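Local atomic coordinates of putative translational inhibitor protein (Yersinia pestis, PDB entry 5V4D), a protein that is of unknown function but belongs to the YjgF-like Rid family, whose members include enamine/imine deaminases, and so may hydrolyse reactive enamine or imine intermediates. Residues A[48-53]-A[87-92]; A[81-86]-A[108-113]; A[11-16]-A[57-62]; A[77-82]-A[118-123]; A[70-75]-A[99-104]. All coordinates share one frame; numbering follows the deposited sequence. Where two conformers were deposited one is given.

Contacts 1 and 4 are buried, whereas contacts 2, 3 and 5 are partly open. Contact 4 joins neighbouring antiparallel strands by backbone bonds; contact 2 carries the same strand, 74-81, onto its parallel neighbour, sharing Ile-81 and Thr-82. Contact 1 sets helices 49-66 and 87-98 side by side through apolar atoms and one amide-carboxylate bond, and lies about 10 Å from contact 4, centre to centre. Helix 49-66 returns in contact 3, where a loop meets it through carbon contacts and water. Contact 5, also water-bridged, lies at the start of strand 74-81, about 23 Å between centres from contact 2; both reach the second subunit.

Contact 1: residues A[48-53]-A[87-92]; sequences DIEKQT and SSQVND. With CA (calcium ion), chain H.
The amide of Gln-89 has the methyl CG2 of Ile-49 over one face and the carboxylate of Glu-50 at its edge. That CG2 is nearly equidistant from the amide atoms, 3.6 Å from Gln-89 NE2, as expected for a group above the plane. At the edge, Gln-89 NE2 donates to Glu-50 OE1 (2.9 Å) almost linearly, 174° at the hydrogen. The acceptor lies practically in the amide plane but is met on its anti side, and the two flat groups stand 89° apart.

Deeper in, Val-90 CG2 packs at 3.6 Å against Ile-49 CG1. The distance from Val-90 CG2 to Thr-53 OG1 is 3.4 Å. With OG1 anti to its own carbonyl carbon, Thr-53 turns its hydroxyl back along the helix and donates to Ile-49 O at 2.8 Å, which satisfies a polar atom placed against apolar carbon. Asp-48 N-caps this helix, OD2 accepting from Lys-51 N and, weakly, from Glu-50 N. About one turn after Gln-89, Asp-92 binds calcium through OD1 (2.3 Å) and its backbone O, and Asp-96 joins it.

The axes of the two short helical segments approach to 9.1 Å at a signed crossing angle of -40°. Ile-49 and Val-90 also reach Val-120 and Ile-79 of the sheet, respectively: this is the pair of helices layered on a beta-sheet that characterises the YjgF-like alpha-beta fold.

Contact 2: residues A[81-86]-A[108-113]; sequences ITNINN and TVEVSA. With ACY (acetic acid), chain G.
Glu-110 reaches across to the turn after strand 74-81, its OE1 accepting from Ile-84 N at 2.8 Å. The bond is nearly straight (169° at the hydrogen) and uses the anti lone pair of OE1. Beside it, the backbones pair as parallel strands: Ile-81 N donates to Val-109 O (3.1 Å), and Val-111 N returns a bond to Ile-81 O (2.8 Å). The bonds bracket the bridge between Ile-81 and Glu-110, and Glu-110 CA adds a CA-H...O contact to that same Ile-81 O at 3.1 Å.

Two features set up the glutamate's reach. Its CG lies anti to the backbone N (chi1 -171°) and the chain continues extended, which carries OE1 as far as Ile-84 N. The turn itself is shaped by Asn-83, whose OD1 accepts from Asn-85 N at 2.9 Å from above its amide plane, an Asx turn that leads into the 3-10 segment 84-86. Farther out, Glu-110 OE2 is bonded to Ser-112 OG of the second subunit, so the carboxylate ties the turn to the trimer interface.

At the other end of the segment, Thr-108 OG1 donates to OXT of a bound acetic acid molecule, probably from the crystallisation liquor, at 2.7 Å, and Arg-106 NE holds the same molecule. A carboxyl group gripped by arginine near a subunit boundary is consistent with the substrate-carboxylate pocket of Rid-family trimers.

Contact 3: residues A[11-16]-A[57-62]; sequences NAPSAI and LKNIDA
Asn-11, Ala-12 and Pro-13 belong to the loop between strands 5-7 and 22-25, which lies against Asn-59 and Ala-62 on helix 49-66. The pyrrolidine ring of Pro-13 covers one face of the Asn-59 amide: Pro-13 CG is 3.4 Å from Asn-59 ND2, and Pro-13 CD is 3.5 Å from Asn-59 CG. Both ring carbons stand above the amide plane, which leaves the edges of the amide for polar partners. Asn-59 ND2 gives a hydrogen bond to Ile-37 O, while Asn-59 OD1 accepts from Gln-55 NE2 one turn earlier and from water 3 at 2.7 Å. These bonds fix the rotation of the amide about its CB-CG bond and so present the flat face to the proline.

Asn-59 and Ala-62 are three residues apart and therefore lie on neighbouring turns of the helix, so both face the loop. Ile-60 has its CB directed away from the loop and packs on Ile-122 and Val-124, so the helix is sandwiched between sheet and loop, part of the layered alpha-beta architecture of this family.

Ala-62 CB sits 3.3 Å from Asn-11 O and 3.8 Å from Asn-11 CB, with Ala-12 CB a little farther off. The direct contacts are all of van der Waals type, and the polar connection is indirect: water 3 also donates to Asn-11 O, at 2.9 Å.

Contact 4: residues A[77-82]-A[118-123]; sequences TTIFIT and ALVEIE
Phe-80 and Glu-121 form the tight middle of this contact, a hydrogen-bonded antiparallel pair in which Phe-80 N meets Glu-121 O and Glu-121 N meets Phe-80 O, each at 2.9 Å. Thr-78 and Glu-123 repeat the pattern. Ile-79 and Ile-122 form a non-hydrogen-bonded pair; the backbone of Ile-79 bonds strand 105-110 instead. On their face the closest apolar approach is Ile-81 CG2 to Val-120 CG2, 3.5 Å; Ile-79 CG1 and Ile-122 CG1, alongside each other, are a wider pair at 4.1 Å. Helices 49-66 and 87-98 cover this face: Ile-122 touches Val-56 and Ile-60, and Ile-79 touches Val-90.

Strands 74-81 and 120-127 are neighbours within the mixed sheet, here running at 166° to each other. The face bearing Phe-80 and Glu-123 turns toward the other subunits instead. With CG anti to its carbonyl carbon (chi1 -57°), Phe-80 swings its ring back along the strand, and Thr-78 CG2 lies 3.5 Å above one face, offset toward the rim. Glu-123 OE1 stands at the ring's edge and is engaged by Lys-76 and Ser-107 of the third subunit.

At both ends water joins polar groups in place of direct packing. Water 4 bridges two side chains lying side by side, Thr-78 OG1 and Glu-123 OE2 being 4.1 Å apart. Thr-82 N reaches Leu-119 O at 3.1 Å from 40° out of the carbonyl plane, and water 5 donates to that oxygen.

Contact 5: residues A[70-75]-A[99-104]; sequences TKDKIV and KGTIFP
The backbone of 70-75 makes a 3-10 turn at 71-73 and then enters strand 74-81, bringing Val-75 CA to 4.8 Å from Pro-104 CA, while 99-104 runs past it without regular structure. The apolar contact is Ile-74 CG2 on Pro-104 CG, 3.5 Å, the isoleucine methyl resting slantwise on the proline ring carbon. Ile-74 has CG1 anti to its carbonyl carbon (chi1 -70°), which leaves CG2 for the proline and sends the longer branch away from it, toward the interior, where Ile-74 packs on Leu-64 and Val-124.

Helix 87-98 connects two parallel, adjacent strands, 74-81 and 105-110, in a beta-alpha-beta crossover; 99-104 is its returning loop, here laid against the start of the first strand.

Nearer the surface, Asp-72 OD2 lies 3.5 Å from Thr-101 CB, the two side chains passing in opposite directions. Water 6 donates to Lys-71 O and to Thr-101 OG1, both at 2.9 Å, and the same hydroxyl is bonded to Phe-98 O. Water 7 accepts from Lys-71 NZ at 3.1 Å and lies 2.9 Å from Lys-99 O. The ammonium group also bonds Tyr-97 O. Lys-4 NZ of the second subunit spans both segments, bonding Asp-72 O, Ile-74 O and Ile-102 O.

Contact 1: residues A[48-53]-A[87-92]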
# COMPACT_ATOMS: atom_id res chain seq x y z
N ASP A 48 -19.10 11.03 10.94
CA ASP A 48 -20.13 10.65 9.97
C ASP A 48 -19.38 10.19 8.72
O ASP A 48 -18.61 10.98 8.15
CB ASP A 48 -21.02 11.87 9.70
CG ASP A 48 -22.04 11.70 8.58
OD1 ASP A 48 -23.18 12.21 8.76
OD2 ASP A 48 -21.76 11.19 7.50
N ILE A 49 -19.53 8.91 8.34
CA ILE A 49 -18.71 8.37 7.26
C ILE A 49 -18.93 9.13 5.95
O ILE A 49 -17.98 9.30 5.18
CB ILE A 49 -18.96 6.85 7.10
CG1 ILE A 49 -18.01 6.26 6.06
CG2 ILE A 49 -20.43 6.53 6.71
CD1 ILE A 49 -16.53 6.20 6.55
N GLU A 50 -20.16 9.60 5.68
CA GLU A 50 -20.40 10.31 4.42
C GLU A 50 -19.69 11.66 4.40
O GLU A 50 -18.99 12.00 3.43
CB GLU A 50 -21.92 10.47 4.18
CG GLU A 50 -22.58 9.10 4.05
CD GLU A 50 -24.08 9.12 3.77
OE1 GLU A 50 -24.73 8.06 3.96
OE2 GLU A 50 -24.61 10.19 3.36
N LYS A 51 -19.85 12.45 5.47
CA LYS A 51 -19.16 13.74 5.53
C LYS A 51 -17.65 13.56 5.47
O LYS A 51 -16.94 14.35 4.81
CB LYS A 51 -19.58 14.48 6.80
CG LYS A 51 -21.00 15.00 6.73
CD LYS A 51 -21.42 15.60 8.05
CE LYS A 51 -22.89 16.06 8.02
NZ LYS A 51 -23.27 16.56 9.36
N GLN A 52 -17.14 12.51 6.12
CA GLN A 52 -15.69 12.31 6.14
C GLN A 52 -15.16 11.89 4.78
O GLN A 52 -14.10 12.36 4.36
CB GLN A 52 -15.29 11.29 7.23
CG GLN A 52 -15.51 11.84 8.63
CD GLN A 52 -14.76 11.07 9.70
OE1 GLN A 52 -14.06 10.09 9.42
NE2 GLN A 52 -14.88 11.54 10.94
N THR A 53 -15.90 11.03 4.07
CA THR A 53 -15.49 10.65 2.72
C THR A 53 -15.46 11.85 1.80
O THR A 53 -14.51 12.01 1.03
CB THR A 53 -16.44 9.58 2.16
OG1 THR A 53 -16.41 8.41 2.99
CG2 THR A 53 -15.97 9.18 0.79
N SER A 87 -18.20 0.44 3.92
CA SER A 87 -17.68 0.42 2.55
C SER A 87 -18.70 0.95 1.56
O SER A 87 -18.34 1.69 0.64
CB SER A 87 -17.27 -0.98 2.13
OG SER A 87 -16.17 -1.44 2.89
N SER A 88 -19.97 0.57 1.71
CA SER A 88 -20.94 1.00 0.70
C SER A 88 -21.14 2.51 0.72
O SER A 88 -21.21 3.15 -0.34
CB SER A 88 -22.26 0.28 0.92
OG SER A 88 -22.05 -1.06 0.49
N GLN A 89 -21.24 3.10 1.92
CA GLN A 89 -21.40 4.54 1.99
C GLN A 89 -20.19 5.27 1.44
O GLN A 89 -20.33 6.31 0.79
CB GLN A 89 -21.66 4.98 3.42
CG GLN A 89 -23.10 4.68 3.81
CD GLN A 89 -23.29 4.78 5.31
OE1 GLN A 89 -22.94 3.84 6.07
NE2 GLN A 89 -23.80 5.92 5.76
N VAL A 90 -18.98 4.73 1.68
CA VAL A 90 -17.79 5.32 1.06
C VAL A 90 -17.89 5.21 -0.45
O VAL A 90 -17.66 6.19 -1.17
CB VAL A 90 -16.51 4.65 1.58
CG1 VAL A 90 -15.28 5.07 0.75
CG2 VAL A 90 -16.33 5.01 3.10
N ASN A 91 -18.18 3.99 -0.95
CA ASN A 91 -18.26 3.74 -2.39
C ASN A 91 -19.26 4.67 -3.07
O ASN A 91 -19.02 5.14 -4.20
CB ASN A 91 -18.66 2.28 -2.66
CG ASN A 91 -17.52 1.32 -2.42
OD1 ASN A 91 -16.38 1.71 -2.51
ND2 ASN A 91 -17.84 0.05 -2.13
N ASP A 92 -20.41 4.90 -2.42
CA ASP A 92 -21.46 5.69 -3.05
C ASP A 92 -20.96 7.09 -3.38
O ASP A 92 -21.31 7.65 -4.43
CB ASP A 92 -22.67 5.75 -2.12
CG ASP A 92 -23.97 5.97 -2.86
OD1 ASP A 92 -23.97 6.15 -4.13
OD2 ASP A 92 -24.97 5.99 -2.12
CA CA H . -23.48 7.81 -5.68
O HOH W 1 -23.96 9.37 -3.93

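Contact 2: residues A[81-86]-A[108-113]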
# COMPACT_ATOMS: atom_id res chain seq x y z
N ILE A 81 -10.41 1.80 6.04
CA ILE A 81 -11.61 2.18 6.78
C ILE A 81 -11.62 1.45 8.11
O ILE A 81 -11.14 0.32 8.22
CB ILE A 81 -12.92 1.92 6.00
CG1 ILE A 81 -12.95 0.54 5.35
CG2 ILE A 81 -13.14 3.01 4.98
CD1 ILE A 81 -14.33 0.19 4.83
N THR A 82 -12.20 2.09 9.12
CA THR A 82 -12.22 1.46 10.44
C THR A 82 -13.36 0.46 10.60
O THR A 82 -13.36 -0.30 11.57
CB THR A 82 -12.28 2.50 11.57
OG1 THR A 82 -13.48 3.31 11.47
CG2 THR A 82 -11.03 3.38 11.60
N ASN A 83 -14.32 0.43 9.67
CA ASN A 83 -15.47 -0.46 9.78
C ASN A 83 -15.82 -0.86 8.35
O ASN A 83 -16.26 -0.01 7.56
CB ASN A 83 -16.64 0.23 10.46
CG ASN A 83 -17.86 -0.68 10.62
OD1 ASN A 83 -17.95 -1.75 10.06
ND2 ASN A 83 -18.81 -0.22 11.43
N ILE A 84 -15.59 -2.12 8.02
CA ILE A 84 -15.84 -2.64 6.67
C ILE A 84 -17.29 -2.43 6.26
O ILE A 84 -17.59 -2.33 5.07
CB ILE A 84 -15.41 -4.13 6.59
CG1 ILE A 84 -15.20 -4.59 5.16
CG2 ILE A 84 -16.41 -5.08 7.21
CD1 ILE A 84 -13.98 -3.93 4.49
N ASN A 85 -18.20 -2.36 7.23
CA ASN A 85 -19.60 -2.12 6.89
C ASN A 85 -19.88 -0.70 6.43
O ASN A 85 -21.00 -0.42 5.98
CB ASN A 85 -20.47 -2.48 8.08
CG ASN A 85 -20.36 -3.95 8.43
OD1 ASN A 85 -20.46 -4.81 7.56
ND2 ASN A 85 -20.12 -4.23 9.70
N ASN A 86 -18.88 0.19 6.50
CA ASN A 86 -19.01 1.54 5.96
C ASN A 86 -18.62 1.58 4.49
O ASN A 86 -18.69 2.65 3.87
CB ASN A 86 -18.16 2.51 6.78
CG ASN A 86 -18.85 2.95 8.05
OD1 ASN A 86 -20.09 2.88 8.16
ND2 ASN A 86 -18.08 3.46 9.01
N THR A 108 -9.27 -2.17 -0.63
CA THR A 108 -10.02 -1.70 0.53
C THR A 108 -9.76 -2.68 1.65
O THR A 108 -9.92 -3.90 1.46
CB THR A 108 -11.54 -1.65 0.26
OG1 THR A 108 -11.80 -0.77 -0.83
CG2 THR A 108 -12.29 -1.15 1.56
N VAL A 109 -9.37 -2.18 2.82
CA VAL A 109 -9.14 -3.04 3.98
C VAL A 109 -9.67 -2.36 5.23
O VAL A 109 -9.71 -1.13 5.31
CB VAL A 109 -7.63 -3.37 4.19
CG1 VAL A 109 -7.08 -4.17 2.97
CG2 VAL A 109 -6.77 -2.13 4.43
N GLU A 110 -10.08 -3.16 6.22
CA GLU A 110 -10.48 -2.61 7.52
C GLU A 110 -9.26 -2.51 8.44
O GLU A 110 -8.64 -3.51 8.77
CB GLU A 110 -11.56 -3.46 8.17
CG GLU A 110 -12.13 -2.76 9.43
CD GLU A 110 -13.06 -3.69 10.18
OE1 GLU A 110 -14.28 -3.73 9.89
OE2 GLU A 110 -12.56 -4.44 11.06
N VAL A 111 -8.95 -1.30 8.84
CA VAL A 111 -7.87 -1.05 9.80
C VAL A 111 -8.46 -0.88 11.20
O VAL A 111 -9.67 -0.68 11.38
CB VAL A 111 -7.07 0.20 9.41
CG1 VAL A 111 -6.43 -0.01 8.03
CG2 VAL A 111 -7.96 1.44 9.38
N SER A 112 -7.61 -0.98 12.21
CA SER A 112 -8.22 -0.85 13.53
C SER A 112 -8.35 0.62 13.94
O SER A 112 -9.34 0.98 14.60
CB SER A 112 -7.46 -1.69 14.58
OG SER A 112 -6.06 -1.55 14.54
N ALA A 113 -7.43 1.48 13.52
CA ALA A 113 -7.49 2.88 13.90
C ALA A 113 -6.76 3.71 12.85
O ALA A 113 -5.88 3.21 12.13
CB ALA A 113 -6.87 3.16 15.27
C ACY G . -11.25 -3.18 -3.37
O ACY G . -11.08 -4.01 -2.44
OXT ACY G . -11.54 -1.96 -3.24
CH3 ACY G . -11.07 -3.68 -4.78
O HOH W 2 -11.69 -0.38 13.83

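Contact 3: residues A[11-16]-A[57-62]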
# COMPACT_ATOMS: atom_id res chain seq x y z
N ASN A 11 -4.76 24.49 0.39
CA ASN A 11 -6.10 23.93 0.22
C ASN A 11 -6.22 22.46 0.60
O ASN A 11 -7.32 21.91 0.53
CB ASN A 11 -6.56 24.13 -1.21
CG ASN A 11 -6.78 25.60 -1.51
OD1 ASN A 11 -7.25 26.36 -0.64
ND2 ASN A 11 -6.40 26.02 -2.69
N ALA A 12 -5.14 21.80 1.02
CA ALA A 12 -5.22 20.51 1.68
C ALA A 12 -4.66 20.66 3.08
O ALA A 12 -3.92 21.61 3.36
CB ALA A 12 -4.43 19.42 0.93
N PRO A 13 -4.96 19.73 3.98
CA PRO A 13 -4.49 19.86 5.37
C PRO A 13 -2.99 20.00 5.46
O PRO A 13 -2.24 19.28 4.78
CB PRO A 13 -4.95 18.53 6.00
CG PRO A 13 -6.19 18.18 5.28
CD PRO A 13 -5.88 18.59 3.83
N SER A 14 -2.53 20.89 6.35
CA SER A 14 -1.11 20.94 6.63
C SER A 14 -0.64 19.61 7.20
O SER A 14 -1.35 18.97 7.99
CB SER A 14 -0.79 22.06 7.61
OG SER A 14 -1.31 23.28 7.11
N ALA A 15 0.56 19.20 6.83
CA ALA A 15 1.10 17.94 7.35
C ALA A 15 1.20 17.98 8.88
O ALA A 15 1.80 18.90 9.45
CB ALA A 15 2.46 17.66 6.71
N ILE A 16 0.57 16.99 9.54
CA ILE A 16 0.55 16.81 11.00
C ILE A 16 1.64 15.83 11.44
O ILE A 16 1.51 15.18 12.49
CB ILE A 16 -0.83 16.33 11.49
CG1 ILE A 16 -1.17 14.94 10.91
CG2 ILE A 16 -1.92 17.36 11.20
CD1 ILE A 16 -2.49 14.31 11.39
N LEU A 57 -12.04 13.25 -0.17
CA LEU A 57 -11.95 13.38 -1.63
C LEU A 57 -11.67 14.82 -2.02
O LEU A 57 -10.96 15.06 -3.00
CB LEU A 57 -13.25 12.86 -2.27
CG LEU A 57 -13.39 11.37 -2.01
CD1 LEU A 57 -14.80 10.97 -2.45
CD2 LEU A 57 -12.34 10.56 -2.75
N LYS A 58 -12.23 15.80 -1.30
CA LYS A 58 -11.90 17.20 -1.59
C LYS A 58 -10.44 17.50 -1.29
O LYS A 58 -9.80 18.28 -2.02
CB LYS A 58 -12.81 18.15 -0.78
CG LYS A 58 -14.27 18.23 -1.29
CD LYS A 58 -14.37 18.80 -2.71
CE LYS A 58 -13.85 20.24 -2.81
NZ LYS A 58 -14.00 20.86 -4.20
N ASN A 59 -9.90 16.91 -0.21
CA ASN A 59 -8.49 17.11 0.11
C ASN A 59 -7.59 16.52 -0.96
O ASN A 59 -6.61 17.14 -1.38
CB ASN A 59 -8.17 16.48 1.49
CG ASN A 59 -8.85 17.21 2.63
OD1 ASN A 59 -9.36 18.30 2.45
ND2 ASN A 59 -8.83 16.61 3.83
N ILE A 60 -7.93 15.32 -1.44
CA ILE A 60 -7.20 14.73 -2.56
C ILE A 60 -7.27 15.62 -3.78
O ILE A 60 -6.26 15.87 -4.43
CB ILE A 60 -7.75 13.32 -2.88
CG1 ILE A 60 -7.38 12.33 -1.77
CG2 ILE A 60 -7.27 12.85 -4.29
CD1 ILE A 60 -8.21 10.99 -1.83
N ASP A 61 -8.45 16.11 -4.12
CA ASP A 61 -8.57 16.96 -5.30
C ASP A 61 -7.65 18.17 -5.19
O ASP A 61 -7.00 18.55 -6.18
CB ASP A 61 -10.04 17.39 -5.46
CG ASP A 61 -10.33 17.84 -6.86
OD1 ASP A 61 -10.38 16.95 -7.73
OD2 ASP A 61 -10.57 19.05 -7.07
N ALA A 62 -7.57 18.80 -4.01
CA ALA A 62 -6.69 19.96 -3.85
C ALA A 62 -5.24 19.62 -4.15
O ALA A 62 -4.50 20.45 -4.72
CB ALA A 62 -6.81 20.54 -2.43
O HOH W 3 -9.74 20.29 0.67

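Contact 4: residues A[77-82]-A[118-123]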
# COMPACT_ATOMS: atom_id res chain seq x y z
N THR A 77 -5.71 3.48 -5.93
CA THR A 77 -6.00 4.02 -4.61
C THR A 77 -6.04 2.87 -3.61
O THR A 77 -6.23 1.71 -3.99
CB THR A 77 -7.34 4.78 -4.53
OG1 THR A 77 -8.42 3.83 -4.62
CG2 THR A 77 -7.48 5.77 -5.67
N THR A 78 -5.86 3.20 -2.33
CA THR A 78 -6.16 2.27 -1.23
C THR A 78 -7.09 2.98 -0.27
O THR A 78 -6.85 4.14 0.11
CB THR A 78 -4.87 1.84 -0.50
OG1 THR A 78 -4.01 1.21 -1.45
CG2 THR A 78 -5.16 0.88 0.64
N ILE A 79 -8.17 2.31 0.09
CA ILE A 79 -9.09 2.80 1.10
C ILE A 79 -8.84 2.05 2.40
O ILE A 79 -9.03 0.83 2.46
CB ILE A 79 -10.54 2.62 0.63
CG1 ILE A 79 -10.78 3.42 -0.65
CG2 ILE A 79 -11.54 3.07 1.75
CD1 ILE A 79 -12.21 3.22 -1.23
N PHE A 80 -8.49 2.80 3.45
CA PHE A 80 -8.36 2.28 4.82
C PHE A 80 -9.59 2.74 5.57
O PHE A 80 -9.84 3.95 5.67
CB PHE A 80 -7.08 2.80 5.49
CG PHE A 80 -5.79 2.50 4.73
CD1 PHE A 80 -5.22 1.24 4.75
CD2 PHE A 80 -5.14 3.51 4.09
CE1 PHE A 80 -3.98 1.01 4.10
CE2 PHE A 80 -3.91 3.25 3.44
CZ PHE A 80 -3.37 2.04 3.45
N ILE A 81 -10.41 1.80 6.04
CA ILE A 81 -11.61 2.18 6.78
C ILE A 81 -11.62 1.45 8.11
O ILE A 81 -11.14 0.32 8.22
CB ILE A 81 -12.92 1.92 6.00
CG1 ILE A 81 -12.95 0.54 5.35
CG2 ILE A 81 -13.14 3.01 4.98
CD1 ILE A 81 -14.33 0.19 4.83
N THR A 82 -12.20 2.09 9.12
CA THR A 82 -12.22 1.46 10.44
C THR A 82 -13.36 0.46 10.60
O THR A 82 -13.36 -0.30 11.57
CB THR A 82 -12.28 2.50 11.57
OG1 THR A 82 -13.48 3.31 11.47
CG2 THR A 82 -11.03 3.38 11.60
N ALA A 118 -9.99 9.22 12.70
CA ALA A 118 -10.74 9.23 11.43
C ALA A 118 -11.41 7.87 11.15
O ALA A 118 -10.93 6.81 11.57
CB ALA A 118 -9.82 9.56 10.27
N LEU A 119 -12.50 7.92 10.39
CA LEU A 119 -13.17 6.68 9.96
C LEU A 119 -12.63 6.13 8.65
O LEU A 119 -12.92 4.96 8.28
CB LEU A 119 -14.68 6.92 9.75
CG LEU A 119 -15.43 7.42 11.00
CD1 LEU A 119 -16.88 7.80 10.60
CD2 LEU A 119 -15.44 6.35 12.10
N VAL A 120 -11.95 6.97 7.88
CA VAL A 120 -11.52 6.58 6.55
C VAL A 120 -10.28 7.40 6.22
O VAL A 120 -10.17 8.57 6.61
CB VAL A 120 -12.66 6.78 5.51
CG1 VAL A 120 -13.21 8.24 5.48
CG2 VAL A 120 -12.22 6.32 4.11
N GLU A 121 -9.36 6.78 5.46
CA GLU A 121 -8.16 7.42 4.92
C GLU A 121 -7.97 6.90 3.51
O GLU A 121 -8.07 5.69 3.30
CB GLU A 121 -6.92 7.11 5.78
CG GLU A 121 -5.67 7.84 5.28
CD GLU A 121 -4.43 7.53 6.11
OE1 GLU A 121 -3.30 7.49 5.58
OE2 GLU A 121 -4.61 7.21 7.30
N ILE A 122 -7.76 7.79 2.53
CA ILE A 122 -7.61 7.31 1.16
C ILE A 122 -6.28 7.80 0.62
O ILE A 122 -5.99 9.00 0.65
CB ILE A 122 -8.77 7.76 0.26
CG1 ILE A 122 -10.06 7.15 0.81
CG2 ILE A 122 -8.57 7.27 -1.19
CD1 ILE A 122 -11.29 7.55 -0.04
N GLU A 123 -5.50 6.86 0.08
CA GLU A 123 -4.20 7.11 -0.52
C GLU A 123 -4.30 6.90 -2.03
O GLU A 123 -4.94 5.94 -2.47
CB GLU A 123 -3.21 6.12 0.09
CG GLU A 123 -1.85 6.08 -0.46
CD GLU A 123 -1.10 4.92 0.22
OE1 GLU A 123 -0.66 5.13 1.33
OE2 GLU A 123 -1.06 3.79 -0.31
O HOH W 4 -2.37 3.20 -2.90
O HOH W 5 -15.15 3.37 9.10

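Contact 5: residues A[70-75]-A[99-104]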
# COMPACT_ATOMS: atom_id res chain seq x y z
N THR A 70 -5.25 15.91 -12.50
CA THR A 70 -6.67 15.82 -12.17
C THR A 70 -6.99 14.39 -11.77
O THR A 70 -6.19 13.48 -11.98
CB THR A 70 -7.60 16.19 -13.32
OG1 THR A 70 -7.40 15.27 -14.38
CG2 THR A 70 -7.39 17.63 -13.83
N LYS A 71 -8.20 14.22 -11.22
CA LYS A 71 -8.64 12.90 -10.77
C LYS A 71 -8.70 11.89 -11.90
O LYS A 71 -8.58 10.70 -11.64
CB LYS A 71 -10.00 13.03 -10.08
CG LYS A 71 -11.13 13.47 -10.99
CD LYS A 71 -12.29 14.01 -10.13
CE LYS A 71 -13.45 14.47 -11.01
NZ LYS A 71 -14.66 14.89 -10.22
N ASP A 72 -8.85 12.36 -13.16
CA ASP A 72 -8.85 11.45 -14.30
C ASP A 72 -7.55 10.67 -14.43
O ASP A 72 -7.55 9.59 -15.03
CB ASP A 72 -9.11 12.24 -15.59
CG ASP A 72 -9.28 11.33 -16.81
OD1 ASP A 72 -8.42 11.38 -17.73
OD2 ASP A 72 -10.26 10.56 -16.82
N LYS A 73 -6.45 11.18 -13.87
CA LYS A 73 -5.13 10.57 -13.97
C LYS A 73 -4.79 9.63 -12.81
O LYS A 73 -3.70 9.04 -12.83
CB LYS A 73 -4.04 11.65 -14.04
CG LYS A 73 -4.16 12.58 -15.23
CD LYS A 73 -4.25 11.79 -16.50
CE LYS A 73 -4.33 12.75 -17.69
NZ LYS A 73 -3.11 13.60 -17.76
N ILE A 74 -5.69 9.44 -11.84
CA ILE A 74 -5.41 8.54 -10.73
C ILE A 74 -5.40 7.12 -11.25
O ILE A 74 -6.31 6.70 -11.97
CB ILE A 74 -6.41 8.74 -9.58
CG1 ILE A 74 -6.12 10.12 -8.95
CG2 ILE A 74 -6.24 7.61 -8.50
CD1 ILE A 74 -7.17 10.52 -7.85
N VAL A 75 -4.34 6.39 -10.90
CA VAL A 75 -4.10 5.05 -11.38
C VAL A 75 -4.55 4.00 -10.37
O VAL A 75 -5.11 2.97 -10.74
CB VAL A 75 -2.59 4.94 -11.69
CG1 VAL A 75 -2.17 3.55 -11.83
CG2 VAL A 75 -2.28 5.71 -13.00
N LYS A 99 -16.92 9.71 -11.29
CA LYS A 99 -17.83 9.47 -12.41
C LYS A 99 -17.26 10.05 -13.71
O LYS A 99 -16.72 11.17 -13.72
CB LYS A 99 -19.20 10.06 -12.12
CG LYS A 99 -20.21 9.78 -13.25
CD LYS A 99 -21.64 10.16 -12.93
CE LYS A 99 -22.57 9.72 -14.09
NZ LYS A 99 -24.02 9.74 -13.73
N GLY A 100 -17.35 9.28 -14.78
CA GLY A 100 -16.90 9.71 -16.09
C GLY A 100 -15.43 9.49 -16.36
O GLY A 100 -14.97 9.76 -17.48
N THR A 101 -14.67 9.04 -15.38
CA THR A 101 -13.27 8.67 -15.57
C THR A 101 -13.16 7.17 -15.63
O THR A 101 -14.09 6.45 -15.23
CB THR A 101 -12.37 9.20 -14.43
OG1 THR A 101 -12.54 8.40 -13.26
CG2 THR A 101 -12.70 10.68 -14.13
N ILE A 102 -12.01 6.69 -16.12
CA ILE A 102 -11.66 5.28 -15.99
C ILE A 102 -11.30 5.01 -14.53
O ILE A 102 -10.35 5.59 -13.98
CB ILE A 102 -10.48 4.92 -16.90
CG1 ILE A 102 -10.85 5.11 -18.37
CG2 ILE A 102 -10.11 3.46 -16.65
CD1 ILE A 102 -9.66 4.78 -19.28
N PHE A 103 -12.10 4.17 -13.86
CA PHE A 103 -11.96 4.10 -12.41
C PHE A 103 -10.59 3.56 -12.06
O PHE A 103 -10.11 2.60 -12.68
CB PHE A 103 -12.99 3.15 -11.79
CG PHE A 103 -14.43 3.59 -11.90
CD1 PHE A 103 -14.82 4.89 -11.71
CD2 PHE A 103 -15.41 2.64 -12.17
CE1 PHE A 103 -16.15 5.26 -11.78
CE2 PHE A 103 -16.72 3.01 -12.23
CZ PHE A 103 -17.10 4.30 -12.05
N PRO A 104 -9.95 4.11 -11.03
CA PRO A 104 -8.64 3.59 -10.64
C PRO A 104 -8.74 2.14 -10.18
O PRO A 104 -9.79 1.67 -9.71
CB PRO A 104 -8.25 4.50 -9.47
CG PRO A 104 -9.00 5.79 -9.74
CD PRO A 104 -10.33 5.33 -10.28
O HOH W 6 -9.71 8.19 -12.49
O HOH W 7 -16.80 13.17 -11.66